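Putative sulfatase yidJ (Bacteroides fragilis, PDB 2QZU) probably hydrolyses sulfate esters as a metal-dependent arylsulfatase of the alkaline phosphatase-like superfamily. Local coordinates at residues P26-V31 with Q123-G128; F358-P363 with L397-Y402; L366-F371 with E387-K392. All blocks are in the same frame, centred on the assembly; numbering follows the deposited sequence.

Contact 1 (P26-V31 with Q123-G128)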
ATOM      1  N   PRO A  26      -8.751 -14.450 -45.983  1.00  6.97           N
ATOM      2  CA  PRO A  26      -8.655 -13.190 -46.736  1.00  5.74           C
ATOM      3  C   PRO A  26      -8.483 -11.918 -45.895  1.00  9.82           C
ATOM      4  O   PRO A  26      -8.201 -10.845 -46.435  1.00 11.91           O
ATOM      5  CB  PRO A  26      -9.942 -13.191 -47.562  1.00  7.56           C
ATOM      6  CG  PRO A  26     -10.900 -13.900 -46.672  1.00  9.94           C
ATOM      7  CD  PRO A  26     -10.086 -15.054 -46.139  1.00  6.69           C
ATOM      8  N   THR A  27      -8.661 -12.042 -44.582  1.00  9.27           N
ATOM      9  CA  THR A  27      -8.482 -10.918 -43.662  1.00  8.23           C
ATOM     10  C   THR A  27      -7.622 -11.431 -42.505  1.00  7.05           C
ATOM     11  O   THR A  27      -7.746 -12.582 -42.095  1.00 10.89           O
ATOM     12  CB  THR A  27      -9.833 -10.368 -43.141  1.00  9.15           C
ATOM     13  OG1 THR A  27     -10.553 -11.398 -42.461  1.00  8.05           O
ATOM     14  CG2 THR A  27     -10.669  -9.853 -44.301  1.00  7.95           C
ATOM     15  N   PRO A  28      -6.742 -10.579 -41.963  1.00  6.53           N
ATOM     16  CA  PRO A  28      -5.859 -10.980 -40.863  1.00  6.56           C
ATOM     17  C   PRO A  28      -6.442 -11.092 -39.458  1.00  8.98           C
ATOM     18  O   PRO A  28      -7.522 -10.581 -39.168  1.00  7.91           O
ATOM     19  CB  PRO A  28      -4.757  -9.935 -40.929  1.00  4.93           C
ATOM     20  CG  PRO A  28      -5.538  -8.691 -41.280  1.00  7.40           C
ATOM     21  CD  PRO A  28      -6.470  -9.188 -42.376  1.00  5.60           C
ATOM     22  N   ASN A  29      -5.704 -11.777 -38.591  1.00  4.11           N
ATOM     23  CA  ASN A  29      -6.103 -11.924 -37.197  1.00  5.18           C
ATOM     24  C   ASN A  29      -5.609 -10.670 -36.503  1.00  6.38           C
ATOM     25  O   ASN A  29      -4.875  -9.877 -37.090  1.00  6.97           O
ATOM     26  CB  ASN A  29      -5.419 -13.133 -36.564  1.00  3.89           C
ATOM     27  CG  ASN A  29      -5.685 -14.409 -37.320  1.00  5.59           C
ATOM     28  OD1 ASN A  29      -4.756 -15.107 -37.729  1.00 13.63           O
ATOM     29  ND2 ASN A  29      -6.958 -14.720 -37.518  1.00  5.49           N
ATOM     30  N   LEU A  30      -6.007 -10.495 -35.251  1.00  4.49           N
ATOM     31  CA  LEU A  30      -5.581  -9.340 -34.481  1.00  4.56           C
ATOM     32  C   LEU A  30      -5.309  -9.735 -33.041  1.00  6.68           C
ATOM     33  O   LEU A  30      -6.137 -10.374 -32.394  1.00  6.00           O
ATOM     34  CB  LEU A  30      -6.658  -8.246 -34.496  1.00  2.80           C
ATOM     35  CG  LEU A  30      -6.500  -7.096 -33.489  1.00  5.02           C
ATOM     36  CD1 LEU A  30      -5.277  -6.247 -33.830  1.00  3.41           C
ATOM     37  CD2 LEU A  30      -7.761  -6.240 -33.501  1.00  6.68           C
ATOM     38  N   VAL A  31      -4.129  -9.378 -32.554  1.00  5.77           N
ATOM     39  CA  VAL A  31      -3.770  -9.631 -31.169  1.00  3.14           C
ATOM     40  C   VAL A  31      -3.413  -8.247 -30.646  1.00  7.99           C
ATOM     41  O   VAL A  31      -2.352  -7.699 -30.944  1.00  5.70           O
ATOM     42  CB  VAL A  31      -2.578 -10.598 -31.037  1.00  5.41           C
ATOM     43  CG1 VAL A  31      -2.157 -10.703 -29.571  1.00  6.78           C
ATOM     44  CG2 VAL A  31      -2.977 -11.978 -31.563  1.00  7.14           C
ATOM     45  N   GLN A 123     -18.308  -9.888 -38.597  1.00  7.97           N
ATOM     46  CA  GLN A 123     -17.585 -10.365 -39.765  1.00 10.46           C
ATOM     47  C   GLN A 123     -17.095 -11.803 -39.603  1.00 10.07           C
ATOM     48  O   GLN A 123     -16.260 -12.266 -40.377  1.00 12.25           O
ATOM     49  CB  GLN A 123     -16.411  -9.438 -40.093  1.00  9.00           C
ATOM     50  CG  GLN A 123     -16.824  -8.003 -40.408  1.00 16.39           C
ATOM     51  CD  GLN A 123     -17.908  -7.910 -41.470  1.00 14.26           C
ATOM     52  OE1 GLN A 123     -17.801  -8.505 -42.539  1.00  8.68           O
ATOM     53  NE2 GLN A 123     -18.958  -7.149 -41.179  1.00 17.00           N
ATOM     54  N   GLY A 124     -17.607 -12.498 -38.589  1.00  7.25           N
ATOM     55  CA  GLY A 124     -17.246 -13.892 -38.381  1.00  8.17           C
ATOM     56  C   GLY A 124     -15.989 -14.210 -37.589  1.00  9.24           C
ATOM     57  O   GLY A 124     -15.520 -15.351 -37.606  1.00  9.82           O
ATOM     58  N   TYR A 125     -15.449 -13.220 -36.888  1.00  8.78           N
ATOM     59  CA  TYR A 125     -14.239 -13.424 -36.098  1.00  7.11           C
ATOM     60  C   TYR A 125     -14.518 -14.089 -34.759  1.00  9.08           C
ATOM     61  O   TYR A 125     -15.562 -13.865 -34.151  1.00  7.35           O
ATOM     62  CB  TYR A 125     -13.545 -12.086 -35.828  1.00  4.00           C
ATOM     63  CG  TYR A 125     -12.621 -11.618 -36.918  1.00  4.27           C
ATOM     64  CD1 TYR A 125     -13.080 -11.428 -38.220  1.00  7.43           C
ATOM     65  CD2 TYR A 125     -11.283 -11.349 -36.644  1.00  4.22           C
ATOM     66  CE1 TYR A 125     -12.224 -10.979 -39.226  1.00 12.08           C
ATOM     67  CE2 TYR A 125     -10.419 -10.901 -37.639  1.00  8.54           C
ATOM     68  CZ  TYR A 125     -10.894 -10.719 -38.925  1.00  7.37           C
ATOM     69  OH  TYR A 125     -10.032 -10.284 -39.902  1.00 10.57           O
ATOM     70  N   ASN A 126     -13.573 -14.914 -34.319  1.00  9.20           N
ATOM     71  CA  ASN A 126     -13.656 -15.577 -33.024  1.00  8.71           C
ATOM     72  C   ASN A 126     -13.119 -14.463 -32.123  1.00 12.45           C
ATOM     73  O   ASN A 126     -12.021 -13.956 -32.368  1.00 12.39           O
ATOM     74  CB  ASN A 126     -12.714 -16.779 -32.991  1.00 10.76           C
ATOM     75  CG  ASN A 126     -13.355 -18.007 -32.383  1.00 27.85           C
ATOM     76  OD1 ASN A 126     -13.978 -17.938 -31.323  1.00 31.17           O
ATOM     77  ND2 ASN A 126     -13.198 -19.146 -33.048  1.00 38.11           N
HETATM   78  N   MSE A 127     -13.875 -14.081 -31.097  1.00  7.55           N
HETATM   79  CA  MSE A 127     -13.473 -12.970 -30.221  1.00  9.09           C
HETATM   80  C   MSE A 127     -13.099 -13.327 -28.780  1.00  7.25           C
HETATM   81  O   MSE A 127     -13.765 -14.136 -28.138  1.00 10.21           O
HETATM   82  CB  MSE A 127     -14.601 -11.934 -30.171  1.00 10.61           C
HETATM   83  CG  MSE A 127     -15.145 -11.510 -31.525  1.00  9.90           C
HETATM   84 SE   MSE A 127     -13.872 -10.525 -32.577  1.00 21.37          SE
HETATM   85  CE  MSE A 127     -13.703  -8.943 -31.469  1.00 10.95           C
ATOM     86  N   GLY A 128     -12.055 -12.680 -28.268  1.00  7.45           N
ATOM     87  CA  GLY A 128     -11.625 -12.925 -26.898  1.00  5.03           C
ATOM     88  C   GLY A 128     -11.058 -11.686 -26.215  1.00  8.62           C
ATOM     89  O   GLY A 128     -10.393 -10.869 -26.849  1.00  5.39           O
TER

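Contact 2 (F358-P363 with L397-Y402)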
ATOM      1  N   PHE A 358      -4.013   6.556 -29.522  1.00  8.20           N
ATOM      2  CA  PHE A 358      -4.639   5.348 -28.999  1.00  6.51           C
ATOM      3  C   PHE A 358      -6.033   5.172 -29.610  1.00 11.02           C
ATOM      4  O   PHE A 358      -6.400   4.075 -30.032  1.00 10.38           O
ATOM      5  CB  PHE A 358      -4.732   5.474 -27.472  1.00  8.68           C
ATOM      6  CG  PHE A 358      -5.222   4.238 -26.763  1.00  5.64           C
ATOM      7  CD1 PHE A 358      -4.497   3.049 -26.808  1.00  4.73           C
ATOM      8  CD2 PHE A 358      -6.373   4.292 -25.977  1.00  5.63           C
ATOM      9  CE1 PHE A 358      -4.909   1.934 -26.076  1.00  8.55           C
ATOM     10  CE2 PHE A 358      -6.794   3.186 -25.241  1.00  8.28           C
ATOM     11  CZ  PHE A 358      -6.059   2.004 -25.288  1.00  9.17           C
ATOM     12  N   ALA A 359      -6.790   6.264 -29.682  1.00  6.78           N
ATOM     13  CA  ALA A 359      -8.158   6.229 -30.203  1.00  9.73           C
ATOM     14  C   ALA A 359      -8.306   6.077 -31.717  1.00  9.92           C
ATOM     15  O   ALA A 359      -9.407   5.847 -32.211  1.00  9.44           O
ATOM     16  CB  ALA A 359      -8.914   7.469 -29.739  1.00 11.71           C
ATOM     17  N   ASP A 360      -7.211   6.216 -32.455  1.00  8.96           N
ATOM     18  CA  ASP A 360      -7.270   6.076 -33.907  1.00  7.23           C
ATOM     19  C   ASP A 360      -7.236   4.616 -34.338  1.00  3.18           C
ATOM     20  O   ASP A 360      -7.464   4.308 -35.509  1.00  4.86           O
ATOM     21  CB  ASP A 360      -6.099   6.807 -34.572  1.00  5.01           C
ATOM     22  CG  ASP A 360      -6.105   8.292 -34.291  1.00 11.60           C
ATOM     23  OD1 ASP A 360      -7.210   8.872 -34.169  1.00 10.38           O
ATOM     24  OD2 ASP A 360      -5.005   8.883 -34.208  1.00 11.07           O
ATOM     25  N   LEU A 361      -6.961   3.716 -33.398  1.00  7.39           N
ATOM     26  CA  LEU A 361      -6.865   2.302 -33.737  1.00  4.73           C
ATOM     27  C   LEU A 361      -8.142   1.647 -34.270  1.00  8.13           C
ATOM     28  O   LEU A 361      -8.062   0.698 -35.048  1.00  9.47           O
ATOM     29  CB  LEU A 361      -6.305   1.514 -32.543  1.00  8.78           C
ATOM     30  CG  LEU A 361      -4.827   1.831 -32.266  1.00 11.24           C
ATOM     31  CD1 LEU A 361      -4.376   1.148 -30.985  1.00 13.05           C
ATOM     32  CD2 LEU A 361      -3.969   1.370 -33.441  1.00  9.93           C
ATOM     33  N   TYR A 362      -9.310   2.154 -33.876  1.00  7.36           N
ATOM     34  CA  TYR A 362     -10.584   1.603 -34.350  1.00  7.04           C
ATOM     35  C   TYR A 362     -10.649   1.699 -35.888  1.00  7.83           C
ATOM     36  O   TYR A 362     -10.632   0.675 -36.575  1.00 11.98           O
ATOM     37  CB  TYR A 362     -11.749   2.364 -33.688  1.00 10.09           C
ATOM     38  CG  TYR A 362     -13.162   1.860 -33.946  1.00  4.74           C
ATOM     39  CD1 TYR A 362     -13.589   1.496 -35.226  1.00  4.79           C
ATOM     40  CD2 TYR A 362     -14.110   1.870 -32.920  1.00  9.40           C
ATOM     41  CE1 TYR A 362     -14.924   1.161 -35.474  1.00  7.97           C
ATOM     42  CE2 TYR A 362     -15.437   1.545 -33.157  1.00  7.59           C
ATOM     43  CZ  TYR A 362     -15.843   1.191 -34.431  1.00 10.75           C
ATOM     44  OH  TYR A 362     -17.162   0.872 -34.655  1.00  9.67           O
ATOM     45  N   PRO A 363     -10.699   2.924 -36.452  1.00  5.19           N
ATOM     46  CA  PRO A 363     -10.760   2.979 -37.919  1.00  4.94           C
ATOM     47  C   PRO A 363      -9.489   2.481 -38.614  1.00  9.69           C
ATOM     48  O   PRO A 363      -9.561   1.841 -39.665  1.00 10.09           O
ATOM     49  CB  PRO A 363     -11.034   4.455 -38.198  1.00  9.50           C
ATOM     50  CG  PRO A 363     -10.313   5.138 -37.083  1.00 10.01           C
ATOM     51  CD  PRO A 363     -10.674   4.283 -35.878  1.00  7.79           C
ATOM     52  N   LEU A 397      -0.775  16.190 -39.400  1.00 18.34           N
ATOM     53  CA  LEU A 397      -1.520  15.545 -38.326  1.00 11.06           C
ATOM     54  C   LEU A 397      -1.331  16.237 -36.982  1.00 13.85           C
ATOM     55  O   LEU A 397      -0.208  16.439 -36.513  1.00 12.52           O
ATOM     56  CB  LEU A 397      -1.123  14.069 -38.214  1.00 10.42           C
ATOM     57  CG  LEU A 397      -1.834  13.202 -37.169  1.00 11.62           C
ATOM     58  CD1 LEU A 397      -3.348  13.252 -37.356  1.00 12.48           C
ATOM     59  CD2 LEU A 397      -1.328  11.775 -37.303  1.00 11.82           C
ATOM     60  N   VAL A 398      -2.455  16.605 -36.380  1.00 12.42           N
ATOM     61  CA  VAL A 398      -2.478  17.257 -35.080  1.00 10.53           C
ATOM     62  C   VAL A 398      -3.508  16.503 -34.248  1.00  9.14           C
ATOM     63  O   VAL A 398      -4.620  16.236 -34.719  1.00  7.85           O
ATOM     64  CB  VAL A 398      -2.892  18.741 -35.206  1.00 13.21           C
ATOM     65  CG1 VAL A 398      -3.047  19.361 -33.826  1.00  7.72           C
ATOM     66  CG2 VAL A 398      -1.847  19.500 -36.018  1.00 16.07           C
ATOM     67  N   GLN A 399      -3.135  16.146 -33.025  1.00  8.08           N
ATOM     68  CA  GLN A 399      -4.026  15.404 -32.140  1.00  4.70           C
ATOM     69  C   GLN A 399      -4.555  16.284 -31.016  1.00  7.15           C
ATOM     70  O   GLN A 399      -3.864  17.186 -30.540  1.00  7.12           O
ATOM     71  CB  GLN A 399      -3.292  14.202 -31.536  1.00  7.17           C
ATOM     72  CG  GLN A 399      -2.876  13.135 -32.541  1.00 11.75           C
ATOM     73  CD  GLN A 399      -4.039  12.282 -33.018  1.00 17.34           C
ATOM     74  OE1 GLN A 399      -5.185  12.488 -32.616  1.00  8.37           O
ATOM     75  NE2 GLN A 399      -3.746  11.311 -33.877  1.00 11.82           N
ATOM     76  N   PRO A 400      -5.792  16.026 -30.571  1.00  6.14           N
ATOM     77  CA  PRO A 400      -6.405  16.806 -29.493  1.00  4.65           C
ATOM     78  C   PRO A 400      -5.981  16.352 -28.095  1.00  7.74           C
ATOM     79  O   PRO A 400      -5.357  15.302 -27.931  1.00  5.89           O
ATOM     80  CB  PRO A 400      -7.893  16.577 -29.722  1.00  4.20           C
ATOM     81  CG  PRO A 400      -7.919  15.144 -30.184  1.00  3.86           C
ATOM     82  CD  PRO A 400      -6.773  15.096 -31.170  1.00  6.94           C
ATOM     83  N   TYR A 401      -6.308  17.172 -27.100  1.00  7.32           N
ATOM     84  CA  TYR A 401      -6.047  16.862 -25.695  1.00  5.88           C
ATOM     85  C   TYR A 401      -7.352  17.124 -24.956  1.00  4.26           C
ATOM     86  O   TYR A 401      -8.046  18.099 -25.249  1.00  6.74           O
ATOM     87  CB  TYR A 401      -4.960  17.748 -25.088  1.00  7.57           C
ATOM     88  CG  TYR A 401      -4.933  17.637 -23.576  1.00  7.30           C
ATOM     89  CD1 TYR A 401      -4.530  16.454 -22.952  1.00  5.40           C
ATOM     90  CD2 TYR A 401      -5.394  18.677 -22.773  1.00  5.36           C
ATOM     91  CE1 TYR A 401      -4.595  16.309 -21.566  1.00 10.87           C
ATOM     92  CE2 TYR A 401      -5.466  18.541 -21.385  1.00  8.76           C
ATOM     93  CZ  TYR A 401      -5.066  17.356 -20.791  1.00  4.97           C
ATOM     94  OH  TYR A 401      -5.147  17.207 -19.421  1.00  8.63           O
ATOM     95  N   TYR A 402      -7.678  16.278 -23.985  1.00  4.19           N
ATOM     96  CA  TYR A 402      -8.920  16.436 -23.238  1.00  3.35           C
ATOM     97  C   TYR A 402      -8.855  16.227 -21.734  1.00  8.03           C
ATOM     98  O   TYR A 402      -8.067  15.434 -21.225  1.00  7.87           O
ATOM     99  CB  TYR A 402      -9.972  15.423 -23.718  1.00  4.26           C
ATOM    100  CG  TYR A 402     -10.458  15.586 -25.125  1.00  3.11           C
ATOM    101  CD1 TYR A 402     -11.530  16.431 -25.419  1.00  5.83           C
ATOM    102  CD2 TYR A 402      -9.846  14.900 -26.172  1.00  3.40           C
ATOM    103  CE1 TYR A 402     -11.977  16.586 -26.722  1.00  9.28           C
ATOM    104  CE2 TYR A 402     -10.285  15.051 -27.479  1.00  5.81           C
ATOM    105  CZ  TYR A 402     -11.349  15.897 -27.745  1.00 11.29           C
ATOM    106  OH  TYR A 402     -11.772  16.075 -29.039  1.00  6.48           O
TER
HETATM  107  O   HOH W   1      -7.379  10.842 -32.557  1.00  7.69           O

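Contact 3 (L366-F371 with E387-K392)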
ATOM      1  N   LEU A 366      -9.389  -1.508 -38.518  1.00  6.52           N
ATOM      2  CA  LEU A 366     -10.473  -2.038 -39.339  1.00  9.89           C
ATOM      3  C   LEU A 366     -10.186  -1.894 -40.833  1.00  9.92           C
ATOM      4  O   LEU A 366     -10.420  -2.825 -41.600  1.00  9.01           O
ATOM      5  CB  LEU A 366     -11.789  -1.343 -38.984  1.00  8.97           C
ATOM      6  CG  LEU A 366     -12.882  -2.192 -38.322  1.00 18.26           C
ATOM      7  CD1 LEU A 366     -12.281  -3.192 -37.354  1.00 11.44           C
ATOM      8  CD2 LEU A 366     -13.873  -1.272 -37.617  1.00 11.01           C
ATOM      9  N   SER A 367      -9.689  -0.730 -41.245  1.00  5.64           N
ATOM     10  CA  SER A 367      -9.371  -0.515 -42.657  1.00  5.05           C
ATOM     11  C   SER A 367      -8.191  -1.403 -43.061  1.00  8.44           C
ATOM     12  O   SER A 367      -8.197  -1.992 -44.139  1.00  8.80           O
ATOM     13  CB  SER A 367      -9.035   0.959 -42.925  1.00  6.63           C
ATOM     14  OG  SER A 367     -10.199   1.770 -42.870  1.00  9.57           O
HETATM   15  N   MSE A 368      -7.185  -1.502 -42.196  1.00  5.44           N
HETATM   16  CA  MSE A 368      -6.024  -2.342 -42.488  1.00  5.07           C
HETATM   17  C   MSE A 368      -6.451  -3.798 -42.659  1.00  9.12           C
HETATM   18  O   MSE A 368      -5.872  -4.537 -43.455  1.00 10.33           O
HETATM   19  CB  MSE A 368      -4.996  -2.270 -41.351  1.00  5.09           C
HETATM   20  CG  MSE A 368      -4.208  -0.977 -41.264  1.00  7.54           C
HETATM   21 SE   MSE A 368      -3.100  -0.975 -39.665  1.00 24.01          SE
HETATM   22  CE  MSE A 368      -1.792  -2.295 -40.217  1.00  6.42           C
HETATM   23  N   MSE A 369      -7.471  -4.199 -41.908  1.00  4.30           N
HETATM   24  CA  MSE A 369      -7.962  -5.572 -41.937  1.00  7.68           C
HETATM   25  C   MSE A 369      -8.894  -5.907 -43.092  1.00  7.44           C
HETATM   26  O   MSE A 369      -9.257  -7.069 -43.273  1.00  9.04           O
HETATM   27  CB  MSE A 369      -8.645  -5.890 -40.607  1.00  9.19           C
HETATM   28  CG  MSE A 369      -7.672  -5.920 -39.443  1.00 10.88           C
HETATM   29 SE   MSE A 369      -8.503  -5.927 -37.710  1.00 21.54          SE
HETATM   30  CE  MSE A 369      -6.948  -5.396 -36.688  1.00 32.60           C
ATOM     31  N   GLY A 370      -9.274  -4.893 -43.866  1.00  8.37           N
ATOM     32  CA  GLY A 370     -10.161  -5.110 -44.996  1.00  6.05           C
ATOM     33  C   GLY A 370     -11.623  -4.815 -44.715  1.00  8.90           C
ATOM     34  O   GLY A 370     -12.500  -5.228 -45.477  1.00  6.85           O
ATOM     35  N   PHE A 371     -11.897  -4.087 -43.634  1.00  5.83           N
ATOM     36  CA  PHE A 371     -13.275  -3.769 -43.270  1.00  6.54           C
ATOM     37  C   PHE A 371     -13.553  -2.267 -43.207  1.00  5.94           C
ATOM     38  O   PHE A 371     -14.316  -1.801 -42.361  1.00  9.15           O
ATOM     39  CB  PHE A 371     -13.611  -4.421 -41.923  1.00  9.28           C
ATOM     40  CG  PHE A 371     -13.485  -5.923 -41.929  1.00  9.32           C
ATOM     41  CD1 PHE A 371     -14.282  -6.696 -42.768  1.00  9.75           C
ATOM     42  CD2 PHE A 371     -12.550  -6.561 -41.121  1.00  9.36           C
ATOM     43  CE1 PHE A 371     -14.150  -8.088 -42.802  1.00  6.87           C
ATOM     44  CE2 PHE A 371     -12.409  -7.951 -41.148  1.00  7.25           C
ATOM     45  CZ  PHE A 371     -13.211  -8.715 -41.991  1.00  8.30           C
ATOM     46  N   GLU A 387      -1.074   5.353 -43.875  1.00  7.55           N
ATOM     47  CA  GLU A 387       0.153   5.835 -43.254  1.00 11.00           C
ATOM     48  C   GLU A 387       0.869   4.691 -42.530  1.00 10.05           C
ATOM     49  O   GLU A 387       2.083   4.535 -42.646  1.00 10.43           O
ATOM     50  CB  GLU A 387      -0.163   6.948 -42.250  1.00 11.46           C
ATOM     51  CG  GLU A 387      -0.612   8.286 -42.841  1.00 15.52           C
ATOM     52  CD  GLU A 387      -1.984   8.242 -43.497  1.00 24.93           C
ATOM     53  OE1 GLU A 387      -2.831   7.418 -43.092  1.00 15.28           O
ATOM     54  OE2 GLU A 387      -2.223   9.057 -44.414  1.00 28.32           O
ATOM     55  N   VAL A 388       0.115   3.894 -41.780  1.00  9.07           N
ATOM     56  CA  VAL A 388       0.700   2.780 -41.048  1.00 10.91           C
ATOM     57  C   VAL A 388       1.284   1.723 -41.987  1.00 11.37           C
ATOM     58  O   VAL A 388       2.408   1.265 -41.795  1.00 12.85           O
ATOM     59  CB  VAL A 388      -0.347   2.113 -40.120  1.00  9.17           C
ATOM     60  CG1 VAL A 388       0.229   0.852 -39.501  1.00  9.91           C
ATOM     61  CG2 VAL A 388      -0.761   3.090 -39.025  1.00  5.36           C
ATOM     62  N   LEU A 389       0.521   1.355 -43.011  1.00 10.39           N
ATOM     63  CA  LEU A 389       0.963   0.340 -43.963  1.00 14.81           C
ATOM     64  C   LEU A 389       2.162   0.738 -44.822  1.00 15.42           C
ATOM     65  O   LEU A 389       3.111  -0.032 -44.969  1.00 15.86           O
ATOM     66  CB  LEU A 389      -0.196  -0.047 -44.888  1.00 13.00           C
ATOM     67  CG  LEU A 389      -1.385  -0.799 -44.286  1.00 10.33           C
ATOM     68  CD1 LEU A 389      -2.506  -0.864 -45.317  1.00 19.60           C
ATOM     69  CD2 LEU A 389      -0.959  -2.201 -43.867  1.00 16.38           C
ATOM     70  N   THR A 390       2.121   1.942 -45.379  1.00 16.74           N
ATOM     71  CA  THR A 390       3.185   2.409 -46.262  1.00 20.58           C
ATOM     72  C   THR A 390       4.307   3.181 -45.588  1.00 18.63           C
ATOM     73  O   THR A 390       5.441   3.184 -46.068  1.00 19.34           O
ATOM     74  CB  THR A 390       2.617   3.306 -47.377  1.00 19.74           C
ATOM     75  OG1 THR A 390       2.049   4.486 -46.794  1.00 25.16           O
ATOM     76  CG2 THR A 390       1.541   2.568 -48.164  1.00 24.95           C
ATOM     77  N   GLY A 391       3.996   3.836 -44.477  1.00 16.69           N
ATOM     78  CA  GLY A 391       5.005   4.622 -43.800  1.00 18.20           C
ATOM     79  C   GLY A 391       4.959   6.044 -44.328  1.00 20.13           C
ATOM     80  O   GLY A 391       5.777   6.884 -43.956  1.00 20.71           O
ATOM     81  N   LYS A 392       4.001   6.307 -45.213  1.00 24.57           N
ATOM     82  CA  LYS A 392       3.833   7.638 -45.787  1.00 29.63           C
ATOM     83  C   LYS A 392       3.444   8.574 -44.650  1.00 32.63           C
ATOM     84  O   LYS A 392       2.460   8.339 -43.951  1.00 33.86           O
ATOM     85  CB  LYS A 392       2.744   7.621 -46.854  1.00 31.00           C
TER

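Contact 1 (P26-V31 with Q123-G128)
Tyr125 reaches across to the residues that lead into strand 29-35, and its phenol oxygen lands between Thr27 and the carbonyl of Pro28. Two hydrogen bonds run through that oxygen in series. Thr27 OG1 donates to Tyr125 OH at 2.8 Å, and Tyr125 OH in turn donates to Pro28 O at 2.6 Å. The threonine and tyrosine side chains meet at a slant, the hydroxyl coming to the ring neither squarely over its face nor at its edge. Thr27 OG1 sits between the backbone N and the carbonyl carbon (chi1 59°), which turns it to the phenol, while CG2 lies beside the backbone N. Pro28 O, by contrast, lies near the ring plane, on the CE2 side, 3.3 Å from Tyr125 CE2. The phenol meets this carbonyl at a C=O...O angle of 145°, tilted 25° from the carbonyl plane. The same Tyr125 CE2 has Asn29 CA at 4.5 Å, at most a loose contact. Tyr125 itself closes the Schellman motif that ends helix 116-122: its N bonds back to Leu120 O, and Gly124 N to Lys121 O. Gly124, with positive phi, turns the chain out of that helix and toward strand 126-130, and the Tyr125 side chain packs on Leu120. The two strands are not neighbours: strand 222-228 runs between them, and Leu30 forms backbone hydrogen bonds with its Phe222 and Leu224. Tyr125 therefore links the lead-ins of two parallel strands across the position of a third, at the N-terminal ends of parallel strands in the mixed central sheet of the alkaline phosphatase-like α/β fold to which sulfatases belong.

Contact 2 (F358-P363 with L397-Y402)
Asp360 and Gln399 extend toward each other from opposite directions and join through a direct hydrogen bond and a water. Gln399 NE2 donates to the syn lone pair of Asp360 OD2, on the side of OD1, at 2.8 Å. The bond is appreciably bent, with an N-H...O angle of 141°, and OD2 lies somewhat out of the amide plane. The carboxylate and amide planes are 30° apart, so the pair is not quite coplanar. Asp360 holds CG beside its backbone N (chi1 -61°), which sends the carboxylate toward Gln399. The glutamine reaches this place through a folded chain: CG lies beside the backbone N, anti to the carbonyl carbon, and a bend at chi2 (-75°) brings NE2 to the carboxylate and OE1 to the bridging water. This water donates to Asp360 OD1 at 2.6 Å and to Gln399 OE1 at 2.7 Å, closing a ring of carboxylate, water and amide. Both residues are buried and have further partners. Asp360 OD2 also accepts from Ala357 N, Asp360 OD1 from Phe382 N, and Gln399 NE2 donates again to Met355 O. The aspartate thus ties together the 3-10 turn at 358-360, the chain just before it and the loop at Phe382, while Gln399 brings in strand 399-404, an edge strand of the four-stranded antiparallel sheet that follows the main α/β portion of the chain. With two donors on each oxygen, the carboxylate is probably stabilised in its ionised form despite its burial. The amide is fixed in rotation: NE2 faces two acceptors and OE1 faces a donating water, a pattern that would be lost if the two ends of the amide were exchanged.

Contact 3 (L366-F371 with E387-K392)
Met368, a selenomethionine in this crystal, runs extended through chi2 (174°) and then bends at chi3 (71°), which swings CE round toward Val388 and Leu389. On the other helix Val388 holds CG1 anti to its own backbone nitrogen (chi1 173°), presenting that methyl to the selenium. The Met368 and Val388 side chains run nearly perpendicular, with Met368 SE 3.8 Å from Val388 CG1, and Met368 CE touches the same methyl at 3.8 Å. Leu389 instead lies alongside Met368, pointing the other way: its CD2 meets Met368 CE at 3.7 Å, and its CG is 4.1 Å from Met368 CG. The selenoether chain of Met368 thus spans between helices 361-368 and 385-390 near their C-terminal ends. Each of these ends turns at a glycine with positive phi. Gly370 is part of a Schellman motif, in which Phe371 N bonds to Leu366 O at 2.8 Å and Gly370 N to Ser367 O at 3.1 Å. At Gly391 the other helix ends, and an ST turn spans this glycine, Lys392 N donating to Thr390 OG1. Leu340 of strand 338-341 also touches both Met368 and Val388, placing the helix pair against the central sheet. Ser367, one residue before Met368, hydrogen-bonds through OG to Asp383 OD2 in the connection between the helices.

Overall arrangement
Along the chain, contact 1 closes before the other two open; contact 3 then lies within the span of contact 2, both drawing on helix 361-368. The order runs from that helix through helix 385-390 to strand 399-404. Centres of contacts 1 and 3 lie about 16 Å apart, and the two touch: Leu30 CD2 meets Met369 CE at 3.4 Å, and Tyr125 OH meets Phe371 CE2 at 3.6 Å. Contact 2 stands about 15 Å from contact 3 and 23 Å from contact 1, centre to centre. Residues 358-371, with helix 361-368 in their middle, thus bond through Asp360 to strand 399-404 of the antiparallel sheet and, at their far end, touch the lead-ins to the central sheet.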